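PDB 4MO9: periplasmic binding protein from Veillonella parvula, which probably binds a metal-chelate solute, such as an iron siderophore, outside the membrane and delivers it to an ABC importer. Local coordinates for residues Phe52-Ile55 and Ser56-Gly60; Thr72-Gln75 and Asp76-Asp80; Val98-Ile101 and Gly102-Thr105; Glu350-Asp353 and Lys354-Phe358. All blocks are in the same frame, centred on the assembly; numbering follows the deposited sequence.

Interaction 1 (Phe52-Ile55 and Ser56-Gly60); sequences FFTI and SALMG
S56 folds its side chain back onto F52, one helical turn earlier. S56 OG is anti to its own carbonyl carbon (chi1 -56°) and donates to F52 O at 2.9 Å from above the carbonyl plane. S56 N donates to F52 O as well, also at 2.9 Å, so two bonds grip one acceptor. The hydroxyl also sits over one face of the F52 ring, offset toward the rim, with S56 OG 3.6 Å from F52 CZ. A57 continues the helix through A57 N to F53 O. Its methyl group packs on I177 of helix 171-194 and on F351 and F355 of helix 344-355. L58 N bonds to T54 O, and the two side chains run side by side, with L58 CD1 3.8 Å from T54 CG2. T54 OG1 turns elsewhere and bonds to Y149. At selenomethionine M59, M59 N donates to I55 O at 2.8 Å, and M59 CG rests 4.0 Å from I55 CG2. G60 leaves the helix with positive phi, which favours glycine, and G60 N still reaches S56 O. Helix 52-59 is the crossover of the beta-alpha-beta unit between strands 41-42 and 67-69. The buried serine hydroxyl is satisfied within its own helix, so it can sit beside a phenylalanine ring in an apolar interior.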
ATOM      1  N   PHE A  52      -6.465   8.543   3.088  1.00 28.77           N
ATOM      2  CA  PHE A  52      -5.518   9.675   3.072  1.00 28.88           C
ATOM      3  C   PHE A  52      -4.867   9.985   1.724  1.00 28.15           C
ATOM      4  O   PHE A  52      -4.933  11.121   1.238  1.00 28.94           O
ATOM      5  CB  PHE A  52      -4.421   9.510   4.127  1.00 29.68           C
ATOM      6  CG  PHE A  52      -3.363  10.579   4.049  1.00 33.61           C
ATOM      7  CD1 PHE A  52      -2.134  10.322   3.442  1.00 32.57           C
ATOM      8  CD2 PHE A  52      -3.606  11.851   4.562  1.00 34.45           C
ATOM      9  CE1 PHE A  52      -1.164  11.315   3.357  1.00 33.23           C
ATOM     10  CE2 PHE A  52      -2.639  12.853   4.481  1.00 35.52           C
ATOM     11  CZ  PHE A  52      -1.414  12.578   3.874  1.00 33.83           C
ATOM     12  N   PHE A  53      -4.211   8.998   1.118  1.00 28.37           N
ATOM     13  CA  PHE A  53      -3.539   9.247  -0.158  1.00 25.17           C
ATOM     14  C   PHE A  53      -4.534   9.577  -1.263  1.00 26.39           C
ATOM     15  O   PHE A  53      -4.256  10.415  -2.120  1.00 28.06           O
ATOM     16  CB  PHE A  53      -2.682   8.058  -0.574  1.00 24.48           C
ATOM     17  CG  PHE A  53      -1.275   8.121  -0.053  1.00 27.63           C
ATOM     18  CD1 PHE A  53      -0.787   7.127   0.777  1.00 31.14           C
ATOM     19  CD2 PHE A  53      -0.444   9.179  -0.392  1.00 29.45           C
ATOM     20  CE1 PHE A  53       0.512   7.179   1.262  1.00 31.91           C
ATOM     21  CE2 PHE A  53       0.864   9.232   0.088  1.00 33.49           C
ATOM     22  CZ  PHE A  53       1.336   8.237   0.915  1.00 33.39           C
ATOM     23  N   THR A  54      -5.686   8.913  -1.265  1.00 26.89           N
ATOM     24  CA  THR A  54      -6.725   9.253  -2.248  1.00 25.66           C
ATOM     25  C   THR A  54      -7.218  10.687  -2.057  1.00 26.74           C
ATOM     26  O   THR A  54      -7.335  11.459  -3.025  1.00 26.37           O
ATOM     27  CB  THR A  54      -7.890   8.258  -2.184  1.00 27.01           C
ATOM     28  OG1 THR A  54      -7.361   6.922  -2.297  1.00 27.79           O
ATOM     29  CG2 THR A  54      -8.891   8.513  -3.314  1.00 24.02           C
ATOM     30  N   ILE A  55      -7.491  11.060  -0.812  1.00 25.77           N
ATOM     31  CA  ILE A  55      -7.962  12.415  -0.541  1.00 26.37           C
ATOM     32  C   ILE A  55      -6.918  13.451  -0.972  1.00 30.48           C
ATOM     33  O   ILE A  55      -7.260  14.457  -1.612  1.00 29.59           O
ATOM     34  CB  ILE A  55      -8.370  12.581   0.943  1.00 24.56           C
ATOM     35  CG1 ILE A  55      -9.573  11.684   1.246  1.00 23.95           C
ATOM     36  CG2 ILE A  55      -8.683  14.029   1.268  1.00 25.58           C
ATOM     37  CD1 ILE A  55     -10.059  11.725   2.724  1.00 28.25           C
ATOM     38  N   SER A  56      -5.646  13.194  -0.663  1.00 29.90           N
ATOM     39  CA  SER A  56      -4.583  14.123  -1.038  1.00 29.27           C
ATOM     40  C   SER A  56      -4.508  14.237  -2.553  1.00 30.80           C
ATOM     41  O   SER A  56      -4.283  15.316  -3.091  1.00 33.10           O
ATOM     42  CB  SER A  56      -3.236  13.652  -0.488  1.00 33.07           C
ATOM     43  OG  SER A  56      -3.286  13.481   0.917  1.00 34.90           O
ATOM     44  N   ALA A  57      -4.699  13.118  -3.245  1.00 29.08           N
ATOM     45  CA  ALA A  57      -4.636  13.112  -4.706  1.00 30.38           C
ATOM     46  C   ALA A  57      -5.801  13.879  -5.328  1.00 28.65           C
ATOM     47  O   ALA A  57      -5.670  14.452  -6.416  1.00 30.87           O
ATOM     48  CB  ALA A  57      -4.604  11.679  -5.216  1.00 29.33           C
ATOM     49  N   LEU A  58      -6.937  13.896  -4.637  1.00 29.47           N
ATOM     50  CA  LEU A  58      -8.130  14.600  -5.111  1.00 29.82           C
ATOM     51  C   LEU A  58      -8.089  16.091  -4.777  1.00 34.44           C
ATOM     52  O   LEU A  58      -8.474  16.937  -5.598  1.00 33.82           O
ATOM     53  CB  LEU A  58      -9.386  13.959  -4.500  1.00 28.61           C
ATOM     54  CG  LEU A  58      -9.699  12.561  -5.033  1.00 31.33           C
ATOM     55  CD1 LEU A  58     -10.631  11.793  -4.092  1.00 32.06           C
ATOM     56  CD2 LEU A  58     -10.306  12.649  -6.420  1.00 31.29           C
HETATM   57  N   MSE A  59      -7.620  16.421  -3.574  1.00 33.74           N
HETATM   58  CA  MSE A  59      -7.703  17.799  -3.095  1.00 32.27           C
HETATM   59  C   MSE A  59      -6.428  18.609  -3.340  1.00 36.00           C
HETATM   60  O   MSE A  59      -6.463  19.845  -3.336  1.00 35.18           O
HETATM   61  CB  MSE A  59      -8.026  17.828  -1.597  1.00 34.78           C
HETATM   62  CG  MSE A  59      -9.312  17.124  -1.185  1.00 35.38           C
HETATM   63 SE   MSE A  59     -10.890  17.872  -2.055  0.71 40.64          SE
HETATM   64  CE  MSE A  59     -10.645  19.768  -1.601  1.00 32.36           C
ATOM     65  N   GLY A  60      -5.301  17.925  -3.531  1.00 36.79           N
ATOM     66  CA  GLY A  60      -4.042  18.634  -3.707  1.00 36.27           C
ATOM     67  C   GLY A  60      -3.745  19.544  -2.524  1.00 36.23           C
ATOM     68  O   GLY A  60      -3.803  19.109  -1.371  1.00 33.00           O
TER

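Interaction 2 (Thr72-Gln75 and Asp76-Asp80); sequences TSLQ and DYRAD. With TMO (trimethylamine oxide), chain B.
S73 OG and L74 CD2 lie near the edge of the R78 guanidinium, and the CAA methyl of trimethylamine oxide is in plane there. Y77 CB sits over one guanidinium face, 3.5 Å above the plane. The Y77 ring has D76 CB centred over one face. R78 NH1 donates to S73 OG at 2.9 Å with an N-H...O angle of 154°, and the oxygen is tilted 17° from the guanidinium plane. The serine hydroxyl lies anti to its backbone N (chi1 168°), which carries it to the arginine; it also bonds to S46 O. R78 NH1 is 3.2 Å from ligand CAB. At the start of helix 73-77, T72 OG1 donates to D76 OD2 at 3.0 Å from above the carboxylate plane, and D76 N donates to T72 O. Y77 N bonds to S73 O. The chain leaves helical geometry at R78, which is also the N-cap residue of helix 79-88. S73 and R78 belong to the trimethylamine oxide pocket with W45 and A48. A leucine in place of R78 would probably leave S73 OG without its donor and strip a cation from the pocket wall. The positive group beside the ligand's methyls suggests that the site may suit an anionic solute better.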
ATOM      1  N   THR A  72      -3.164   8.627  13.692  1.00 34.64           N
ATOM      2  CA  THR A  72      -1.729   8.631  14.000  1.00 37.29           C
ATOM      3  C   THR A  72      -0.958   7.547  13.260  1.00 38.84           C
ATOM      4  O   THR A  72       0.210   7.284  13.569  1.00 35.58           O
ATOM      5  CB  THR A  72      -1.471   8.440  15.503  1.00 39.39           C
ATOM      6  OG1 THR A  72      -1.896   7.134  15.894  1.00 39.26           O
ATOM      7  CG2 THR A  72      -2.238   9.461  16.303  1.00 42.00           C
ATOM      8  N   SER A  73      -1.620   6.918  12.292  1.00 39.17           N
ATOM      9  CA  SER A  73      -1.012   5.854  11.497  1.00 36.93           C
ATOM     10  C   SER A  73       0.316   6.274  10.842  1.00 36.07           C
ATOM     11  O   SER A  73       1.331   5.569  10.970  1.00 35.09           O
ATOM     12  CB  SER A  73      -2.025   5.358  10.456  1.00 38.79           C
ATOM     13  OG  SER A  73      -1.416   4.523   9.492  1.00 46.76           O
ATOM     14  N   LEU A  74       0.323   7.422  10.166  1.00 34.02           N
ATOM     15  CA  LEU A  74       1.548   7.911   9.532  1.00 35.89           C
ATOM     16  C   LEU A  74       2.613   8.208  10.581  1.00 36.80           C
ATOM     17  O   LEU A  74       3.750   7.710  10.486  1.00 40.45           O
ATOM     18  CB  LEU A  74       1.283   9.161   8.678  1.00 35.04           C
ATOM     19  CG  LEU A  74       0.370   9.024   7.452  1.00 34.28           C
ATOM     20  CD1 LEU A  74       0.128  10.383   6.804  1.00 32.50           C
ATOM     21  CD2 LEU A  74       0.957   8.061   6.434  1.00 36.04           C
ATOM     22  N   GLN A  75       2.246   9.006  11.585  1.00 36.80           N
ATOM     23  CA  GLN A  75       3.177   9.377  12.659  1.00 38.81           C
ATOM     24  C   GLN A  75       3.834   8.167  13.334  1.00 41.79           C
ATOM     25  O   GLN A  75       5.027   8.190  13.650  1.00 42.87           O
ATOM     26  CB  GLN A  75       2.462  10.216  13.726  1.00 40.47           C
ATOM     27  CG  GLN A  75       1.828  11.513  13.223  1.00 42.95           C
ATOM     28  CD  GLN A  75       0.389  11.347  12.729  1.00 46.23           C
ATOM     29  OE1 GLN A  75       0.087  10.471  11.909  1.00 42.61           O
ATOM     30  NE2 GLN A  75      -0.505  12.194  13.235  1.00 47.76           N
ATOM     31  N   ASP A  76       3.057   7.109  13.544  1.00 41.92           N
ATOM     32  CA  ASP A  76       3.521   5.957  14.316  1.00 45.42           C
ATOM     33  C   ASP A  76       4.211   4.876  13.482  1.00 45.08           C
ATOM     34  O   ASP A  76       5.145   4.232  13.951  1.00 46.21           O
ATOM     35  CB  ASP A  76       2.358   5.335  15.098  1.00 46.47           C
ATOM     36  CG  ASP A  76       1.817   6.256  16.180  1.00 52.83           C
ATOM     37  OD1 ASP A  76       2.469   7.280  16.487  1.00 51.26           O
ATOM     38  OD2 ASP A  76       0.737   5.945  16.728  1.00 59.07           O
ATOM     39  N   TYR A  77       3.755   4.671  12.252  1.00 41.23           N
ATOM     40  CA  TYR A  77       4.187   3.510  11.480  1.00 44.32           C
ATOM     41  C   TYR A  77       4.843   3.867  10.155  1.00 41.53           C
ATOM     42  O   TYR A  77       5.396   3.002   9.485  1.00 41.22           O
ATOM     43  CB  TYR A  77       2.999   2.577  11.224  1.00 49.93           C
ATOM     44  CG  TYR A  77       2.329   2.109  12.492  1.00 55.25           C
ATOM     45  CD1 TYR A  77       3.041   1.392  13.450  1.00 55.95           C
ATOM     46  CD2 TYR A  77       0.985   2.379  12.732  1.00 58.63           C
ATOM     47  CE1 TYR A  77       2.438   0.960  14.614  1.00 58.71           C
ATOM     48  CE2 TYR A  77       0.366   1.945  13.897  1.00 61.32           C
ATOM     49  CZ  TYR A  77       1.101   1.235  14.833  1.00 62.79           C
ATOM     50  OH  TYR A  77       0.497   0.804  15.991  1.00 66.44           O
ATOM     51  N   ARG A  78       4.757   5.137   9.774  1.00 40.12           N
ATOM     52  CA  ARG A  78       5.340   5.605   8.526  1.00 39.53           C
ATOM     53  C   ARG A  78       5.925   6.998   8.746  1.00 38.06           C
ATOM     54  O   ARG A  78       5.614   7.937   8.012  1.00 37.55           O
ATOM     55  CB  ARG A  78       4.275   5.605   7.418  1.00 43.41           C
ATOM     56  CG  ARG A  78       3.871   4.200   6.958  1.00 50.80           C
ATOM     57  CD  ARG A  78       2.432   4.102   6.477  1.00 57.34           C
ATOM     58  NE  ARG A  78       1.501   3.772   7.556  1.00 63.48           N
ATOM     59  CZ  ARG A  78       1.235   2.533   7.974  1.00 63.25           C
ATOM     60  NH1 ARG A  78       0.372   2.336   8.962  1.00 62.98           N
ATOM     61  NH2 ARG A  78       1.831   1.491   7.411  1.00 62.68           N
ATOM     62  N   ALA A  79       6.773   7.132   9.764  1.00 34.83           N
ATOM     63  CA  ALA A  79       7.202   8.459  10.207  1.00 35.49           C
ATOM     64  C   ALA A  79       7.989   9.217   9.143  1.00 36.69           C
ATOM     65  O   ALA A  79       7.998  10.453   9.132  1.00 35.77           O
ATOM     66  CB  ALA A  79       7.999   8.374  11.507  1.00 38.24           C
ATOM     67  N   ASP A  80       8.659   8.494   8.252  1.00 36.43           N
ATOM     68  CA  ASP A  80       9.405   9.187   7.210  1.00 38.51           C
ATOM     69  C   ASP A  80       8.447   9.929   6.282  1.00 34.77           C
ATOM     70  O   ASP A  80       8.734  11.053   5.858  1.00 34.45           O
ATOM     71  CB  ASP A  80      10.337   8.247   6.433  1.00 37.70           C
ATOM     72  CG  ASP A  80       9.593   7.150   5.703  1.00 37.30           C
ATOM     73  OD1 ASP A  80       8.606   6.611   6.264  1.00 34.62           O
ATOM     74  OD2 ASP A  80      10.016   6.815   4.565  1.00 36.62           O
TER
HETATM   75  CAA TMO B 401      -0.727  -0.853  10.072  1.00 66.62           C
HETATM   76  NAC TMO B 401      -2.132  -0.489  10.303  1.00 68.03           N
HETATM   77  CAD TMO B 401      -2.407  -0.468  11.747  1.00 67.35           C
HETATM   78  CAB TMO B 401      -2.378   0.859   9.781  1.00 67.43           C
HETATM   79  OAE TMO B 401      -2.875  -1.324   9.726  1.00 67.32           O

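Interaction 3 (Val98-Ile101 and Gly102-Thr105); sequences VGTI and GDKT
T105 reaches back across the loop to G99 and T100. T105 CB lies 4.1 Å from G99 CA. From there OG1 takes the position between the backbone N and the carbonyl carbon (chi1 64°), which turns it toward the first half of the loop. The tip, T105 OG1, accepts from T100 N at 3.2 Å, and the bond is nearly straight at 172°. T105 OG1 is also 3.6 Å from G99 CA. The same G99 CA makes a CA-H...O contact of 3.3 Å with T105 O. A side chain at G99 would run into that carbonyl, so glycine fits here. Inside this closure lies a type II beta turn from T100 to D103. D103 N donates to T100 O at 3.0 Å. G102 has positive phi, and a CB there would be jammed against I101 O, so the turn calls for glycine. D103 CB sits beside T100 O, and D103 OD2 comes within 3.8 Å of T100 CB. The T100 side chain is about 6 Å from the bound trimethylamine oxide, so the loop lies near the pocket. It runs between helices 79-88 and 108-112. I101 packs on L125, Q128 and Y129 of helix 123-132. V98 rests on Q110 and V111 of helix 108-112, and its backbone bonds to M70, just past strand 67-69. The turn itself, at G102 and D103, is exposed.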
ATOM      1  N   VAL A  98      -7.065  11.956  16.226  1.00 34.10           N
ATOM      2  CA  VAL A  98      -8.037  10.972  16.720  1.00 34.52           C
ATOM      3  C   VAL A  98      -7.394   9.592  16.874  1.00 36.91           C
ATOM      4  O   VAL A  98      -6.385   9.292  16.226  1.00 36.51           O
ATOM      5  CB  VAL A  98      -9.277  10.829  15.794  1.00 31.29           C
ATOM      6  CG1 VAL A  98     -10.041  12.128  15.723  1.00 34.08           C
ATOM      7  CG2 VAL A  98      -8.852  10.393  14.392  1.00 29.41           C
ATOM      8  N   GLY A  99      -7.978   8.749  17.722  1.00 34.78           N
ATOM      9  CA  GLY A  99      -7.461   7.403  17.890  1.00 38.33           C
ATOM     10  C   GLY A  99      -7.708   6.545  16.660  1.00 37.96           C
ATOM     11  O   GLY A  99      -8.276   7.014  15.662  1.00 37.40           O
ATOM     12  N   THR A 100      -7.292   5.283  16.730  1.00 35.03           N
ATOM     13  CA  THR A 100      -7.519   4.343  15.641  1.00 33.18           C
ATOM     14  C   THR A 100      -8.468   3.229  16.097  1.00 34.03           C
ATOM     15  O   THR A 100      -8.316   2.692  17.194  1.00 37.24           O
ATOM     16  CB  THR A 100      -6.170   3.777  15.135  1.00 37.28           C
ATOM     17  OG1 THR A 100      -5.453   4.822  14.461  1.00 38.56           O
ATOM     18  CG2 THR A 100      -6.384   2.636  14.164  1.00 36.54           C
ATOM     19  N   ILE A 101      -9.463   2.910  15.270  1.00 34.31           N
ATOM     20  CA  ILE A 101     -10.411   1.825  15.550  1.00 35.34           C
ATOM     21  C   ILE A 101      -9.649   0.530  15.796  1.00 39.05           C
ATOM     22  O   ILE A 101      -8.772   0.177  15.009  1.00 37.42           O
ATOM     23  CB  ILE A 101     -11.367   1.587  14.353  1.00 40.15           C
ATOM     24  CG1 ILE A 101     -12.280   2.793  14.141  1.00 39.03           C
ATOM     25  CG2 ILE A 101     -12.210   0.319  14.559  1.00 39.56           C
ATOM     26  CD1 ILE A 101     -13.311   2.963  15.246  1.00 40.89           C
ATOM     27  N   GLY A 102      -9.976  -0.180  16.873  1.00 44.03           N
ATOM     28  CA  GLY A 102      -9.337  -1.457  17.136  1.00 52.50           C
ATOM     29  C   GLY A 102      -8.193  -1.301  18.113  1.00 60.11           C
ATOM     30  O   GLY A 102      -7.724  -2.279  18.703  1.00 61.99           O
ATOM     31  N   ASP A 103      -7.726  -0.066  18.267  1.00 63.44           N
ATOM     32  CA  ASP A 103      -6.828   0.265  19.362  1.00 68.76           C
ATOM     33  C   ASP A 103      -7.678   0.688  20.548  1.00 70.70           C
ATOM     34  O   ASP A 103      -8.890   0.872  20.426  1.00 73.38           O
ATOM     35  CB  ASP A 103      -5.873   1.397  18.977  1.00 71.68           C
ATOM     36  CG  ASP A 103      -4.795   0.950  18.013  1.00 74.87           C
ATOM     37  OD1 ASP A 103      -4.748  -0.258  17.690  1.00 77.32           O
ATOM     38  OD2 ASP A 103      -3.986   1.806  17.590  1.00 74.98           O
ATOM     39  N   LYS A 104      -7.043   0.842  21.700  1.00 70.33           N
ATOM     40  CA  LYS A 104      -7.734   1.321  22.880  1.00 70.52           C
ATOM     41  C   LYS A 104      -7.531   2.835  22.944  1.00 69.85           C
ATOM     42  O   LYS A 104      -7.791   3.480  23.963  1.00 70.86           O
ATOM     43  CB  LYS A 104      -7.200   0.598  24.118  1.00 72.88           C
ATOM     44  CG  LYS A 104      -6.910  -0.888  23.850  1.00 71.89           C
ATOM     45  CD  LYS A 104      -7.170  -1.775  25.067  1.00 72.88           C
ATOM     46  CE  LYS A 104      -7.070  -3.261  24.711  1.00 71.85           C
ATOM     47  NZ  LYS A 104      -8.115  -3.694  23.740  1.00 68.65           N
ATOM     48  N   THR A 105      -7.073   3.381  21.816  1.00 68.15           N
ATOM     49  CA  THR A 105      -6.848   4.816  21.637  1.00 63.80           C
ATOM     50  C   THR A 105      -8.044   5.510  20.981  1.00 56.86           C
ATOM     51  O   THR A 105      -8.140   6.737  21.006  1.00 55.62           O
ATOM     52  CB  THR A 105      -5.590   5.097  20.766  1.00 61.05           C
ATOM     53  OG1 THR A 105      -5.795   4.586  19.439  1.00 57.78           O
ATOM     54  CG2 THR A 105      -4.346   4.455  21.374  1.00 62.41           C
TER

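Interaction 4 (Glu350-Asp353 and Lys354-Phe358); sequences EFYD and KFLPF
L356 wedges between the rings of F351 and Y352. Its CD1 stands over the centre of the Y352 face, 3.5 Å from the ring centroid and only 4° off the ring normal, a CH-pi contact. The same methyl meets the edge of the F351 ring, L356 CD1 lying 3.8 Å from F351 CE2. F355 takes the F351 face. The two rings form a T-shaped pair with the edge of F355 toward F351, centroids 5.3 Å apart and planes at 63°. The F351 ring lies anti to its backbone N (chi1 -176°), which swings it along the helix toward both partners. An alanine at F351 is likely to open a gap, leaving the F355 edge without its aromatic face and L356 CD1 without its contact on that side. Near the end of helix 344-355, F355 packs on A57 of helix 52-59, L356 on S56, and F351 and F355 on I177 of helix 171-194. The F358 ring stacks on F85, while F358 O lies at the edge of the Y352 ring, 3.4 Å from Y352 CD2. The other side of the helix is looser. E350 and K354 run side by side, E350 CG 3.7 Å from K354 CD, and the carboxylate oxygen OE2 also meets that methylene. The charged atoms E350 OE2 and K354 NZ stay 5.4 Å apart, and E350 makes a long, weak ion pair with R184. Water joins in beyond the last turn. One molecule bridges Y352 O and F358 O; another joins D353 O to L356 O at 2.8 and 3.0 Å.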
ATOM      1  N   GLU A 350       5.054   9.596 -11.530  1.00 33.18           N
ATOM      2  CA  GLU A 350       4.014  10.287 -12.277  1.00 35.86           C
ATOM      3  C   GLU A 350       2.742  10.446 -11.439  1.00 32.06           C
ATOM      4  O   GLU A 350       2.065  11.479 -11.528  1.00 31.66           O
ATOM      5  CB  GLU A 350       3.722   9.554 -13.585  1.00 41.39           C
ATOM      6  CG  GLU A 350       2.827  10.320 -14.543  1.00 51.40           C
ATOM      7  CD  GLU A 350       2.694   9.627 -15.885  1.00 58.36           C
ATOM      8  OE1 GLU A 350       3.494   8.699 -16.164  1.00 60.87           O
ATOM      9  OE2 GLU A 350       1.790  10.016 -16.657  1.00 60.71           O
ATOM     10  N   PHE A 351       2.424   9.444 -10.616  1.00 29.49           N
ATOM     11  CA  PHE A 351       1.264   9.566  -9.734  1.00 30.61           C
ATOM     12  C   PHE A 351       1.484  10.755  -8.801  1.00 32.47           C
ATOM     13  O   PHE A 351       0.584  11.578  -8.607  1.00 32.04           O
ATOM     14  CB  PHE A 351       1.000   8.282  -8.931  1.00 27.85           C
ATOM     15  CG  PHE A 351      -0.241   8.352  -8.095  1.00 26.98           C
ATOM     16  CD1 PHE A 351      -1.438   7.837  -8.568  1.00 29.93           C
ATOM     17  CD2 PHE A 351      -0.223   8.962  -6.847  1.00 28.83           C
ATOM     18  CE1 PHE A 351      -2.612   7.931  -7.799  1.00 31.40           C
ATOM     19  CE2 PHE A 351      -1.387   9.067  -6.078  1.00 31.88           C
ATOM     20  CZ  PHE A 351      -2.574   8.551  -6.547  1.00 30.51           C
ATOM     21  N   TYR A 352       2.679  10.853  -8.225  1.00 29.86           N
ATOM     22  CA  TYR A 352       2.998  12.018  -7.394  1.00 33.16           C
ATOM     23  C   TYR A 352       2.925  13.321  -8.193  1.00 34.31           C
ATOM     24  O   TYR A 352       2.244  14.268  -7.774  1.00 33.78           O
ATOM     25  CB  TYR A 352       4.391  11.895  -6.766  1.00 31.71           C
ATOM     26  CG  TYR A 352       4.427  11.154  -5.448  1.00 32.45           C
ATOM     27  CD1 TYR A 352       4.316   9.769  -5.404  1.00 32.05           C
ATOM     28  CD2 TYR A 352       4.590  11.840  -4.251  1.00 32.72           C
ATOM     29  CE1 TYR A 352       4.350   9.079  -4.196  1.00 34.77           C
ATOM     30  CE2 TYR A 352       4.616  11.167  -3.034  1.00 35.40           C
ATOM     31  CZ  TYR A 352       4.507   9.785  -3.011  1.00 36.81           C
ATOM     32  OH  TYR A 352       4.533   9.106  -1.800  1.00 34.69           O
ATOM     33  N   ASP A 353       3.645  13.378  -9.316  1.00 35.56           N
ATOM     34  CA  ASP A 353       3.699  14.593 -10.141  1.00 38.35           C
ATOM     35  C   ASP A 353       2.301  15.075 -10.542  1.00 36.75           C
ATOM     36  O   ASP A 353       1.994  16.266 -10.459  1.00 37.07           O
ATOM     37  CB  ASP A 353       4.527  14.358 -11.411  1.00 39.53           C
ATOM     38  CG  ASP A 353       6.030  14.287 -11.148  1.00 42.03           C
ATOM     39  OD1 ASP A 353       6.492  14.723 -10.068  1.00 41.95           O
ATOM     40  OD2 ASP A 353       6.753  13.795 -12.041  1.00 41.05           O
ATOM     41  N   LYS A 354       1.456  14.140 -10.965  1.00 35.88           N
ATOM     42  CA  LYS A 354       0.119  14.469 -11.464  1.00 36.42           C
ATOM     43  C   LYS A 354      -0.904  14.840 -10.392  1.00 35.01           C
ATOM     44  O   LYS A 354      -1.695  15.769 -10.597  1.00 32.72           O
ATOM     45  CB  LYS A 354      -0.449  13.322 -12.311  1.00 39.87           C
ATOM     46  CG  LYS A 354       0.022  13.306 -13.760  1.00 47.76           C
ATOM     47  CD  LYS A 354      -0.485  12.064 -14.504  1.00 50.73           C
ATOM     48  CE  LYS A 354      -2.012  12.037 -14.607  1.00 51.90           C
ATOM     49  NZ  LYS A 354      -2.556  13.079 -15.525  1.00 51.87           N
ATOM     50  N   PHE A 355      -0.901  14.127  -9.262  1.00 33.32           N
ATOM     51  CA  PHE A 355      -2.022  14.219  -8.307  1.00 34.36           C
ATOM     52  C   PHE A 355      -1.677  14.693  -6.895  1.00 35.89           C
ATOM     53  O   PHE A 355      -2.487  15.368  -6.256  1.00 33.71           O
ATOM     54  CB  PHE A 355      -2.723  12.866  -8.188  1.00 30.31           C
ATOM     55  CG  PHE A 355      -3.215  12.322  -9.494  1.00 32.47           C
ATOM     56  CD1 PHE A 355      -4.143  13.029 -10.247  1.00 31.06           C
ATOM     57  CD2 PHE A 355      -2.762  11.094  -9.963  1.00 33.80           C
ATOM     58  CE1 PHE A 355      -4.605  12.529 -11.455  1.00 30.94           C
ATOM     59  CE2 PHE A 355      -3.229  10.585 -11.172  1.00 34.25           C
ATOM     60  CZ  PHE A 355      -4.149  11.306 -11.915  1.00 29.64           C
ATOM     61  N   LEU A 356      -0.494  14.328  -6.401  1.00 32.96           N
ATOM     62  CA  LEU A 356      -0.173  14.572  -4.994  1.00 31.10           C
ATOM     63  C   LEU A 356       0.446  15.952  -4.739  1.00 32.12           C
ATOM     64  O   LEU A 356       1.219  16.465  -5.548  1.00 33.64           O
ATOM     65  CB  LEU A 356       0.714  13.449  -4.434  1.00 29.43           C
ATOM     66  CG  LEU A 356       0.008  12.094  -4.300  1.00 28.78           C
ATOM     67  CD1 LEU A 356       0.971  10.984  -3.851  1.00 30.02           C
ATOM     68  CD2 LEU A 356      -1.161  12.192  -3.329  1.00 28.73           C
ATOM     69  N   PRO A 357       0.084  16.566  -3.606  1.00 31.37           N
ATOM     70  CA  PRO A 357       0.658  17.850  -3.202  1.00 33.30           C
ATOM     71  C   PRO A 357       2.027  17.680  -2.530  1.00 35.20           C
ATOM     72  O   PRO A 357       2.576  18.662  -2.023  1.00 40.61           O
ATOM     73  CB  PRO A 357      -0.350  18.365  -2.181  1.00 31.92           C
ATOM     74  CG  PRO A 357      -0.902  17.128  -1.548  1.00 30.63           C
ATOM     75  CD  PRO A 357      -0.926  16.079  -2.645  1.00 31.28           C
ATOM     76  N   PHE A 358       2.557  16.465  -2.519  1.00 32.86           N
ATOM     77  CA  PHE A 358       3.858  16.198  -1.901  1.00 36.41           C
ATOM     78  C   PHE A 358       4.876  15.877  -2.995  1.00 37.56           C
ATOM     79  O   PHE A 358       4.531  15.209  -3.977  1.00 39.19           O
ATOM     80  CB  PHE A 358       3.748  15.020  -0.921  1.00 35.40           C
ATOM     81  CG  PHE A 358       2.550  15.105   0.000  1.00 37.22           C
ATOM     82  CD1 PHE A 358       2.462  16.107   0.958  1.00 36.84           C
ATOM     83  CD2 PHE A 358       1.523  14.177  -0.088  1.00 36.99           C
ATOM     84  CE1 PHE A 358       1.359  16.188   1.805  1.00 37.54           C
ATOM     85  CE2 PHE A 358       0.418  14.248   0.749  1.00 37.20           C
ATOM     86  CZ  PHE A 358       0.336  15.258   1.699  1.00 38.78           C
TER
HETATM   87  O   HOH W   1       3.955  15.993  -6.442  1.00 45.38           O
HETATM   88  O   HOH W   2       0.544  17.256  -8.321  1.00 49.98           O

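Overall arrangement
The four contacts follow one another along the chain. Interactions 1 and 4 are neighbours in space, with centres about 9 Å apart, although nearly 300 residues separate them in sequence. Helix 344-355 returns to lie against helix 52-59, where A57 CB and F355 CB are 3.7 Å apart. Interaction 2 touches interaction 1 through F52 CE1 and L74 CD1, 3.8 Å apart. It also meets interaction 3 loosely. Interactions 3 and 4 are about 30 Å apart between centres. In space the order is thus 4, 1, 2, 3, and a line of contacts links the late helix 344-355 to the ligand pocket. Helix 52-59 joins strands 41-42 and 67-69 of the parallel sheet; V98 of interaction 3 bonds to M70, just past strand 67-69.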